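Local coordinates for minor fimbrium subunit Mfa5 (Porphyromonas gingivalis ATCC 33277, PDB 6TO1), which serves as an accessory subunit of the minor fimbriae, filaments that mediate biofilm formation and adhesion to host cells and other oral bacteria, at residues K609-P621 with G635-W647. Sequence-based numbering, arbitrary orientation.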
loop_
_atom_site.group_PDB
_atom_site.type_symbol
_atom_site.label_atom_id
_atom_site.label_comp_id
_atom_site.label_asym_id
_atom_site.label_seq_id
_atom_site.Cartn_x
_atom_site.Cartn_y
_atom_site.Cartn_z
ATOM N N LYS A 609 -33.057 48.750 -47.582
ATOM C CA LYS A 609 -31.800 49.281 -48.085
ATOM C C LYS A 609 -30.971 48.171 -48.707
ATOM O O LYS A 609 -31.039 47.009 -48.302
ATOM C CB LYS A 609 -31.008 49.943 -46.961
ATOM C CG LYS A 609 -31.438 51.358 -46.643
ATOM C CD LYS A 609 -31.109 51.695 -45.194
ATOM C CE LYS A 609 -31.631 53.069 -44.784
ATOM N NZ LYS A 609 -30.513 54.044 -44.647
ATOM N N ARG A 610 -30.198 48.535 -49.731
ATOM C CA ARG A 610 -29.384 47.580 -50.460
ATOM C C ARG A 610 -27.923 48.000 -50.429
ATOM O O ARG A 610 -27.605 49.191 -50.530
ATOM C CB ARG A 610 -29.849 47.442 -51.906
ATOM C CG ARG A 610 -29.105 46.388 -52.661
ATOM C CD ARG A 610 -29.781 46.078 -53.975
ATOM N NE ARG A 610 -31.032 45.351 -53.761
ATOM C CZ ARG A 610 -32.186 45.658 -54.334
ATOM N NH1 ARG A 610 -32.268 46.683 -55.168
ATOM N NH2 ARG A 610 -33.263 44.935 -54.067
ATOM N N TYR A 611 -27.042 47.001 -50.292
ATOM C CA TYR A 611 -25.610 47.200 -50.091
ATOM C C TYR A 611 -24.847 46.343 -51.080
ATOM O O TYR A 611 -25.188 45.170 -51.293
ATOM C CB TYR A 611 -25.209 46.837 -48.638
ATOM C CG TYR A 611 -25.925 47.682 -47.634
ATOM C CD1 TYR A 611 -25.360 48.850 -47.149
ATOM C CD2 TYR A 611 -27.210 47.360 -47.226
ATOM C CE1 TYR A 611 -26.049 49.649 -46.275
ATOM C CE2 TYR A 611 -27.890 48.150 -46.339
ATOM C CZ TYR A 611 -27.310 49.284 -45.881
ATOM O OH TYR A 611 -27.989 50.062 -45.002
ATOM N N ARG A 612 -23.795 46.909 -51.674
ATOM C CA ARG A 612 -23.039 46.171 -52.662
ATOM C C ARG A 612 -21.611 45.961 -52.194
ATOM O O ARG A 612 -21.010 46.839 -51.559
ATOM C CB ARG A 612 -23.013 46.850 -54.036
ATOM C CG ARG A 612 -22.219 48.141 -54.139
ATOM C CD ARG A 612 -20.953 47.868 -54.922
ATOM N NE ARG A 612 -20.211 49.064 -55.300
ATOM C CZ ARG A 612 -18.977 49.041 -55.785
ATOM N NH1 ARG A 612 -18.343 47.876 -55.924
ATOM N NH2 ARG A 612 -18.372 50.179 -56.124
ATOM N N PHE A 613 -21.081 44.803 -52.555
ATOM C CA PHE A 613 -19.746 44.393 -52.141
ATOM C C PHE A 613 -18.682 45.306 -52.724
ATOM O O PHE A 613 -18.698 45.645 -53.914
ATOM C CB PHE A 613 -19.493 42.943 -52.580
ATOM C CG PHE A 613 -18.119 42.434 -52.244
ATOM C CD1 PHE A 613 -17.845 41.999 -50.956
ATOM C CD2 PHE A 613 -17.094 42.432 -53.171
ATOM C CE1 PHE A 613 -16.585 41.564 -50.616
ATOM C CE2 PHE A 613 -15.814 41.987 -52.829
ATOM C CZ PHE A 613 -15.574 41.538 -51.534
ATOM N N VAL A 614 -17.702 45.654 -51.889
ATOM C CA VAL A 614 -16.582 46.485 -52.300
ATOM C C VAL A 614 -15.309 45.926 -51.681
ATOM O O VAL A 614 -15.332 45.253 -50.650
ATOM C CB VAL A 614 -16.746 47.963 -51.890
ATOM C CG1 VAL A 614 -17.807 48.643 -52.736
ATOM C CG2 VAL A 614 -17.100 48.105 -50.405
ATOM N N GLU A 615 -14.184 46.215 -52.317
ATOM C CA GLU A 615 -12.863 45.846 -51.804
ATOM C C GLU A 615 -12.184 47.138 -51.367
ATOM O O GLU A 615 -11.981 48.045 -52.184
ATOM C CB GLU A 615 -12.063 45.080 -52.857
ATOM C CG GLU A 615 -12.720 43.735 -53.235
ATOM C CD GLU A 615 -11.969 42.933 -54.303
ATOM O OE1 GLU A 615 -10.965 43.437 -54.823
ATOM O OE2 GLU A 615 -12.394 41.794 -54.628
ATOM N N VAL A 616 -11.919 47.262 -50.072
ATOM C CA VAL A 616 -11.357 48.494 -49.523
ATOM C C VAL A 616 -10.154 48.119 -48.668
ATOM O O VAL A 616 -9.897 46.926 -48.450
ATOM C CB VAL A 616 -12.391 49.283 -48.706
ATOM C CG1 VAL A 616 -13.611 49.643 -49.555
ATOM C CG2 VAL A 616 -12.803 48.476 -47.463
ATOM N N PRO A 617 -9.384 49.090 -48.183
ATOM C CA PRO A 617 -8.208 48.754 -47.367
ATOM C C PRO A 617 -8.607 47.917 -46.165
ATOM O O PRO A 617 -9.579 48.225 -45.462
ATOM C CB PRO A 617 -7.655 50.124 -46.958
ATOM C CG PRO A 617 -8.100 51.033 -48.045
ATOM C CD PRO A 617 -9.481 50.540 -48.441
ATOM N N GLY A 618 -7.863 46.833 -45.961
ATOM C CA GLY A 618 -8.102 45.936 -44.860
ATOM C C GLY A 618 -9.177 44.905 -45.086
ATOM O O GLY A 618 -9.258 43.945 -44.309
ATOM N N SER A 619 -9.999 45.047 -46.117
ATOM C CA SER A 619 -11.135 44.149 -46.268
ATOM C C SER A 619 -10.754 42.952 -47.130
ATOM O O SER A 619 -9.756 42.959 -47.871
ATOM C CB SER A 619 -12.347 44.894 -46.851
ATOM O OG SER A 619 -12.235 45.062 -48.246
ATOM N N THR A 620 -11.564 41.911 -47.021
ATOM C CA THR A 620 -11.263 40.667 -47.703
ATOM C C THR A 620 -11.778 40.731 -49.140
ATOM O O THR A 620 -12.957 41.029 -49.353
ATOM C CB THR A 620 -11.885 39.470 -46.998
ATOM O OG1 THR A 620 -11.466 39.422 -45.623
ATOM C CG2 THR A 620 -11.449 38.167 -47.713
ATOM N N PRO A 621 -10.930 40.490 -50.132
ATOM C CA PRO A 621 -11.397 40.514 -51.522
ATOM C C PRO A 621 -12.226 39.282 -51.841
ATOM O O PRO A 621 -12.370 38.355 -51.039
ATOM C CB PRO A 621 -10.101 40.550 -52.334
ATOM C CG PRO A 621 -9.112 39.936 -51.478
ATOM C CD PRO A 621 -9.476 40.259 -50.055
ATOM N N GLY A 635 -9.849 31.708 -38.343
ATOM C CA GLY A 635 -9.719 32.794 -39.286
ATOM C C GLY A 635 -10.985 33.631 -39.390
ATOM O O GLY A 635 -12.099 33.202 -39.054
ATOM N N ASN A 636 -10.815 34.871 -39.864
ATOM C CA ASN A 636 -11.933 35.803 -39.966
ATOM C C ASN A 636 -11.784 36.583 -41.262
ATOM O O ASN A 636 -10.765 37.246 -41.467
ATOM C CB ASN A 636 -11.993 36.780 -38.780
ATOM C CG ASN A 636 -12.440 36.118 -37.494
ATOM O OD1 ASN A 636 -13.641 35.980 -37.220
ATOM N ND2 ASN A 636 -11.471 35.682 -36.701
ATOM N N ALA A 637 -12.778 36.480 -42.130
ATOM C CA ALA A 637 -12.873 37.315 -43.324
ATOM C C ALA A 637 -13.853 38.440 -43.053
ATOM O O ALA A 637 -14.922 38.221 -42.459
ATOM C CB ALA A 637 -13.344 36.511 -44.530
ATOM N N TYR A 638 -13.478 39.647 -43.487
ATOM C CA TYR A 638 -14.316 40.836 -43.369
ATOM C C TYR A 638 -14.655 41.303 -44.784
ATOM O O TYR A 638 -13.825 41.904 -45.462
ATOM C CB TYR A 638 -13.620 41.923 -42.582
ATOM C CG TYR A 638 -13.587 41.546 -41.118
ATOM C CD1 TYR A 638 -14.666 41.820 -40.306
ATOM C CD2 TYR A 638 -12.506 40.865 -40.578
ATOM C CE1 TYR A 638 -14.677 41.468 -38.972
ATOM C CE2 TYR A 638 -12.504 40.514 -39.230
ATOM C CZ TYR A 638 -13.609 40.824 -38.440
ATOM O OH TYR A 638 -13.679 40.485 -37.096
ATOM N N PHE A 639 -15.871 41.009 -45.215
ATOM C CA PHE A 639 -16.361 41.475 -46.507
ATOM C C PHE A 639 -17.076 42.803 -46.305
ATOM O O PHE A 639 -17.996 42.888 -45.504
ATOM C CB PHE A 639 -17.253 40.391 -47.099
ATOM C CG PHE A 639 -16.528 39.114 -47.377
ATOM C CD1 PHE A 639 -15.511 39.072 -48.303
ATOM C CD2 PHE A 639 -16.850 37.934 -46.681
ATOM C CE1 PHE A 639 -14.837 37.894 -48.577
ATOM C CE2 PHE A 639 -16.186 36.754 -46.960
ATOM C CZ PHE A 639 -15.177 36.725 -47.897
ATOM N N ALA A 640 -16.637 43.831 -47.038
ATOM C CA ALA A 640 -17.138 45.191 -46.925
ATOM C C ALA A 640 -18.217 45.461 -47.964
ATOM O O ALA A 640 -18.150 44.975 -49.097
ATOM C CB ALA A 640 -15.997 46.195 -47.120
ATOM N N TYR A 641 -19.219 46.214 -47.555
ATOM C CA TYR A 641 -20.335 46.605 -48.403
ATOM C C TYR A 641 -20.617 48.080 -48.188
ATOM O O TYR A 641 -20.544 48.560 -47.050
ATOM C CB TYR A 641 -21.611 45.801 -48.074
ATOM C CG TYR A 641 -21.420 44.342 -48.315
ATOM C CD1 TYR A 641 -21.979 43.707 -49.415
ATOM C CD2 TYR A 641 -20.685 43.583 -47.424
ATOM C CE1 TYR A 641 -21.766 42.371 -49.643
ATOM C CE2 TYR A 641 -20.467 42.269 -47.639
ATOM C CZ TYR A 641 -20.995 41.652 -48.729
ATOM O OH TYR A 641 -20.720 40.321 -48.887
ATOM N N LYS A 642 -20.984 48.784 -49.260
ATOM C CA LYS A 642 -21.485 50.139 -49.131
ATOM C C LYS A 642 -22.899 50.263 -49.680
ATOM O O LYS A 642 -23.357 49.482 -50.524
ATOM C CB LYS A 642 -20.565 51.172 -49.817
ATOM C CG LYS A 642 -20.447 51.041 -51.305
ATOM C CD LYS A 642 -19.498 52.141 -51.863
ATOM C CE LYS A 642 -19.415 52.069 -53.390
ATOM N NZ LYS A 642 -18.548 53.152 -53.965
ATOM N N LEU A 643 -23.580 51.282 -49.175
ATOM C CA LEU A 643 -24.952 51.560 -49.560
ATOM C C LEU A 643 -25.053 51.853 -51.050
ATOM O O LEU A 643 -24.250 52.623 -51.602
ATOM C CB LEU A 643 -25.449 52.744 -48.727
ATOM C CG LEU A 643 -26.879 53.217 -48.936
ATOM C CD1 LEU A 643 -27.850 52.190 -48.444
ATOM C CD2 LEU A 643 -27.113 54.575 -48.244
ATOM N N LEU A 644 -26.013 51.187 -51.699
ATOM C CA LEU A 644 -26.446 51.557 -53.041
ATOM C C LEU A 644 -27.482 52.660 -52.941
ATOM O O LEU A 644 -28.588 52.423 -52.442
ATOM C CB LEU A 644 -27.078 50.378 -53.758
ATOM C CG LEU A 644 -26.213 49.404 -54.522
ATOM C CD1 LEU A 644 -27.087 48.291 -55.094
ATOM C CD2 LEU A 644 -25.439 50.105 -55.624
ATOM N N ASN A 645 -27.165 53.846 -53.455
ATOM C CA ASN A 645 -28.117 54.950 -53.425
ATOM C C ASN A 645 -28.897 54.986 -54.733
ATOM O O ASN A 645 -28.302 55.060 -55.802
ATOM C CB ASN A 645 -27.403 56.288 -53.212
ATOM C CG ASN A 645 -26.741 56.386 -51.853
ATOM O OD1 ASN A 645 -27.397 56.236 -50.813
ATOM N ND2 ASN A 645 -25.432 56.632 -51.849
ATOM N N TYR A 646 -30.218 54.934 -54.646
ATOM C CA TYR A 646 -31.077 55.014 -55.818
ATOM C C TYR A 646 -31.576 56.432 -56.062
ATOM O O TYR A 646 -32.372 56.659 -56.982
ATOM C CB TYR A 646 -32.223 54.040 -55.639
ATOM C CG TYR A 646 -31.747 52.592 -55.761
ATOM C CD1 TYR A 646 -31.430 52.054 -56.993
ATOM C CD2 TYR A 646 -31.614 51.779 -54.643
ATOM C CE1 TYR A 646 -31.009 50.737 -57.124
ATOM C CE2 TYR A 646 -31.187 50.448 -54.761
ATOM C CZ TYR A 646 -30.888 49.935 -55.997
ATOM O OH TYR A 646 -30.473 48.626 -56.152
ATOM N N TRP A 647 -31.135 57.376 -55.242
ATOM C CA TRP A 647 -31.303 58.805 -55.453
ATOM C C TRP A 647 -30.556 59.527 -54.344
ATOM O O TRP A 647 -30.143 60.659 -54.534
ATOM C CB TRP A 647 -32.741 59.235 -55.434
ATOM C CG TRP A 647 -32.966 60.580 -56.075
ATOM C CD1 TRP A 647 -33.143 61.782 -55.439
ATOM C CD2 TRP A 647 -33.059 60.852 -57.478
ATOM N NE1 TRP A 647 -33.347 62.784 -56.370
ATOM C CE2 TRP A 647 -33.303 62.239 -57.626
ATOM C CE3 TRP A 647 -32.968 60.058 -58.627
ATOM C CZ2 TRP A 647 -33.445 62.845 -58.873
ATOM C CZ3 TRP A 647 -33.136 60.657 -59.859
ATOM C CH2 TRP A 647 -33.366 62.039 -59.975
HETATM O O HOH W 1 -30.553 51.213 -50.898
HETATM O O HOH W 2 -14.385 43.315 -48.949
#
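Phe613 presents its edge to the face of Tyr641, with ring centroids 5.6 Å apart and planes at 74°, a T-shaped pair. With CG anti to the backbone N (chi1 178°), Phe613 also brings CE1 within 3.6 Å of Phe639 CD1, though these two rings do not stack. Pro621 O lies in the plane of the Phe639 ring, at its edge, and Tyr641 OH hydrogen-bonds to Asn600 O. On the other side of the sheet, Val614 CG1 covers one face of the Arg612 guanidinium, while Lys642 runs alongside, its like-charged NZ 3.7 Å from Arg612 NH2. Arg610 NH1 donates a hydrogen bond to Tyr646 OH, 2.8 Å away in the guanidinium plane, the two flat groups nearly perpendicular (87°). Arg612 and Lys642 exchange backbone hydrogen bonds (Arg612 N to Lys642 O 2.9 Å), flanked by Leu644 N to Arg610 O and Val614 N to Ala640 O. Past Val614 the strands part: one water links Val614 O, Ser619 OG, Thr620 O and Ala640 N. A type II turn, Val616 to Ser619, then returns the chain, and Thr620 N hydrogen-bonds to Tyr638 O (2.7 Å). Strand 610-614 thus pairs antiparallel with strand 634-643, which neighbours parallel strand 530-539 in a mixed beta-sheet.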